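Local coordinates for thiol peroxidase (Mycobacterium tuberculosis, PDB 1XVQ), which reduces hydrogen peroxide and organic hydroperoxides to water and alcohols at the expense of thioredoxin, probably protecting the cell against oxidative stress, at residues G35-S39 and D40-G44. Sequence-based numbering, arbitrary orientation.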
ATOM      1  N   GLY A  35       0.618  13.754 -12.391  1.00 19.55           N
ATOM      2  CA  GLY A  35      -0.182  14.684 -11.635  1.00 20.70           C
ATOM      3  C   GLY A  35      -0.188  14.181 -10.203  1.00 22.19           C
ATOM      4  O   GLY A  35       0.527  13.224  -9.882  1.00 20.23           O
ATOM      5  N   VAL A  36      -0.979  14.797  -9.335  1.00 20.04           N
ATOM      6  CA  VAL A  36      -1.010  14.348  -7.949  1.00 20.85           C
ATOM      7  C   VAL A  36      -2.231  13.508  -7.641  1.00 22.35           C
ATOM      8  O   VAL A  36      -3.312  13.730  -8.191  1.00 21.54           O
ATOM      9  CB  VAL A  36      -0.956  15.546  -6.985  1.00 21.26           C
ATOM     10  CG1 VAL A  36      -1.015  15.068  -5.526  1.00 24.84           C
ATOM     11  CG2 VAL A  36       0.314  16.338  -7.221  1.00 23.08           C
ATOM     12  N   ILE A  37      -2.050  12.513  -6.781  1.00 18.62           N
ATOM     13  CA  ILE A  37      -3.156  11.680  -6.334  1.00 18.89           C
ATOM     14  C   ILE A  37      -3.179  12.076  -4.872  1.00 22.25           C
ATOM     15  O   ILE A  37      -2.329  11.649  -4.082  1.00 18.32           O
ATOM     16  CB  ILE A  37      -2.855  10.187  -6.526  1.00 19.36           C
ATOM     17  CG1 ILE A  37      -2.784   9.872  -8.025  1.00 21.62           C
ATOM     18  CG2 ILE A  37      -3.915   9.328  -5.829  1.00 21.43           C
ATOM     19  CD1 ILE A  37      -2.574   8.390  -8.337  1.00 26.99           C
ATOM     20  N   SER A  38      -4.123  12.955  -4.534  1.00 20.36           N
ATOM     21  CA  SER A  38      -4.271  13.515  -3.193  1.00 22.26           C
ATOM     22  C   SER A  38      -5.306  12.772  -2.363  1.00 19.76           C
ATOM     23  O   SER A  38      -6.322  12.342  -2.892  1.00 20.55           O
ATOM     24  CB  SER A  38      -4.676  14.987  -3.318  1.00 21.43           C
ATOM     25  OG  SER A  38      -4.877  15.589  -2.050  1.00 28.73           O
ATOM     26  N   SER A  39      -5.054  12.637  -1.065  1.00 17.47           N
ATOM     27  CA  SER A  39      -5.986  11.927  -0.218  1.00 19.72           C
ATOM     28  C   SER A  39      -7.315  12.674  -0.153  1.00 23.18           C
ATOM     29  O   SER A  39      -8.357  12.080   0.108  1.00 26.33           O
ATOM     30  CB  SER A  39      -5.389  11.731   1.177  1.00 19.80           C
ATOM     31  OG  SER A  39      -4.863  12.919   1.684  1.00 22.45           O
ATOM     32  N   ASP A  40      -7.296  13.974  -0.415  1.00 25.71           N
ATOM     33  CA  ASP A  40      -8.533  14.740  -0.378  1.00 29.00           C
ATOM     34  C   ASP A  40      -9.470  14.297  -1.499  1.00 29.54           C
ATOM     35  O   ASP A  40     -10.685  14.435  -1.381  1.00 32.42           O
ATOM     36  CB  ASP A  40      -8.219  16.228  -0.485  1.00 32.99           C
ATOM     37  CG  ASP A  40      -7.454  16.741   0.720  1.00 36.56           C
ATOM     38  OD1 ASP A  40      -6.798  17.798   0.588  1.00 34.06           O
ATOM     39  OD2 ASP A  40      -7.515  16.094   1.793  1.00 39.92           O
ATOM     40  N   GLN A  41      -8.899  13.743  -2.573  1.00 25.29           N
ATOM     41  CA  GLN A  41      -9.670  13.252  -3.717  1.00 24.46           C
ATOM     42  C   GLN A  41     -10.571  12.052  -3.379  1.00 26.74           C
ATOM     43  O   GLN A  41     -11.512  11.732  -4.123  1.00 26.25           O
ATOM     44  CB  GLN A  41      -8.722  12.863  -4.851  1.00 26.61           C
ATOM     45  CG  GLN A  41      -7.832  14.019  -5.314  1.00 32.78           C
ATOM     46  CD  GLN A  41      -6.765  13.606  -6.338  1.00 33.79           C
ATOM     47  OE1 GLN A  41      -6.051  14.455  -6.879  1.00 37.48           O
ATOM     48  NE2 GLN A  41      -6.651  12.304  -6.597  1.00 31.91           N
ATOM     49  N   PHE A  42     -10.287  11.384  -2.267  1.00 22.76           N
ATOM     50  CA  PHE A  42     -11.078  10.229  -1.869  1.00 24.12           C
ATOM     51  C   PHE A  42     -11.968  10.483  -0.663  1.00 22.83           C
ATOM     52  O   PHE A  42     -12.401   9.557   0.018  1.00 19.67           O
ATOM     53  CB  PHE A  42     -10.152   9.042  -1.623  1.00 24.32           C
ATOM     54  CG  PHE A  42      -9.261   8.751  -2.798  1.00 27.24           C
ATOM     55  CD1 PHE A  42      -7.970   9.265  -2.848  1.00 27.67           C
ATOM     56  CD2 PHE A  42      -9.741   8.029  -3.885  1.00 27.47           C
ATOM     57  CE1 PHE A  42      -7.169   9.069  -3.963  1.00 27.53           C
ATOM     58  CE2 PHE A  42      -8.952   7.827  -5.007  1.00 32.69           C
ATOM     59  CZ  PHE A  42      -7.657   8.350  -5.047  1.00 30.26           C
ATOM     60  N   ARG A  43     -12.261  11.750  -0.403  1.00 23.50           N
ATOM     61  CA  ARG A  43     -13.130  12.058   0.721  1.00 22.94           C
ATOM     62  C   ARG A  43     -14.474  11.321   0.502  1.00 22.92           C
ATOM     63  O   ARG A  43     -14.990  11.265  -0.624  1.00 22.95           O
ATOM     64  CB  ARG A  43     -13.327  13.572   0.820  1.00 28.14           C
ATOM     65  CG  ARG A  43     -14.095  13.998   2.052  1.00 34.45           C
ATOM     66  CD  ARG A  43     -13.899  15.476   2.392  1.00 35.88           C
ATOM     67  NE  ARG A  43     -14.833  15.871   3.441  1.00 42.34           N
ATOM     68  CZ  ARG A  43     -16.114  16.170   3.232  1.00 44.38           C
ATOM     69  NH1 ARG A  43     -16.614  16.136   2.005  1.00 45.74           N
ATOM     70  NH2 ARG A  43     -16.908  16.472   4.254  1.00 46.72           N
ATOM     71  N   GLY A  44     -15.009  10.731   1.573  1.00 21.59           N
ATOM     72  CA  GLY A  44     -16.274  10.004   1.494  1.00 20.94           C
ATOM     73  C   GLY A  44     -16.240   8.619   0.868  1.00 20.10           C
ATOM     74  O   GLY A  44     -17.271   7.937   0.747  1.00 16.83           O
TER
HETATM   75  O   HOH W   1      -6.964  13.884   3.030  1.00 41.89           O
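Ser38 O takes the amide hydrogen of Gln41, N to O 3.0 Å, and Phe42 CD1 and CE1 both lie 3.5 Å from Ser38 O, which sits obliquely to the ring. One residue on, Phe42 N repeats the bond to Ser39 O at 3.1 Å, and these successive i to i+3 bonds wind the chain into a short 3-10 turn. The Ser38 hydroxyl points away from its own backbone N (chi1 178°) and lies beside the carbonyl carbon, where Asp40 N gives OG a weak bond of 3.3 Å. The turn follows directly on strand 36-38, which pairs antiparallel with strand 28-30 in a small hairpin at the surface of the thioredoxin-fold peroxiredoxin, set apart from its mixed sheet. Ser39 OG bonds to Phe27 N, just before strand 28-30, and a water 2.7 Å from Ser39 OG donates to Asp40 OD2. The Asp40 carboxylate also lies beside a bound yttrium ion. Ile37 CG2 comes up to the edge of the Phe42 ring, in line with its plane and 3.8 Å from CE1, while Gln41 CB lies over one face, shifted from the centre toward the outer carbons.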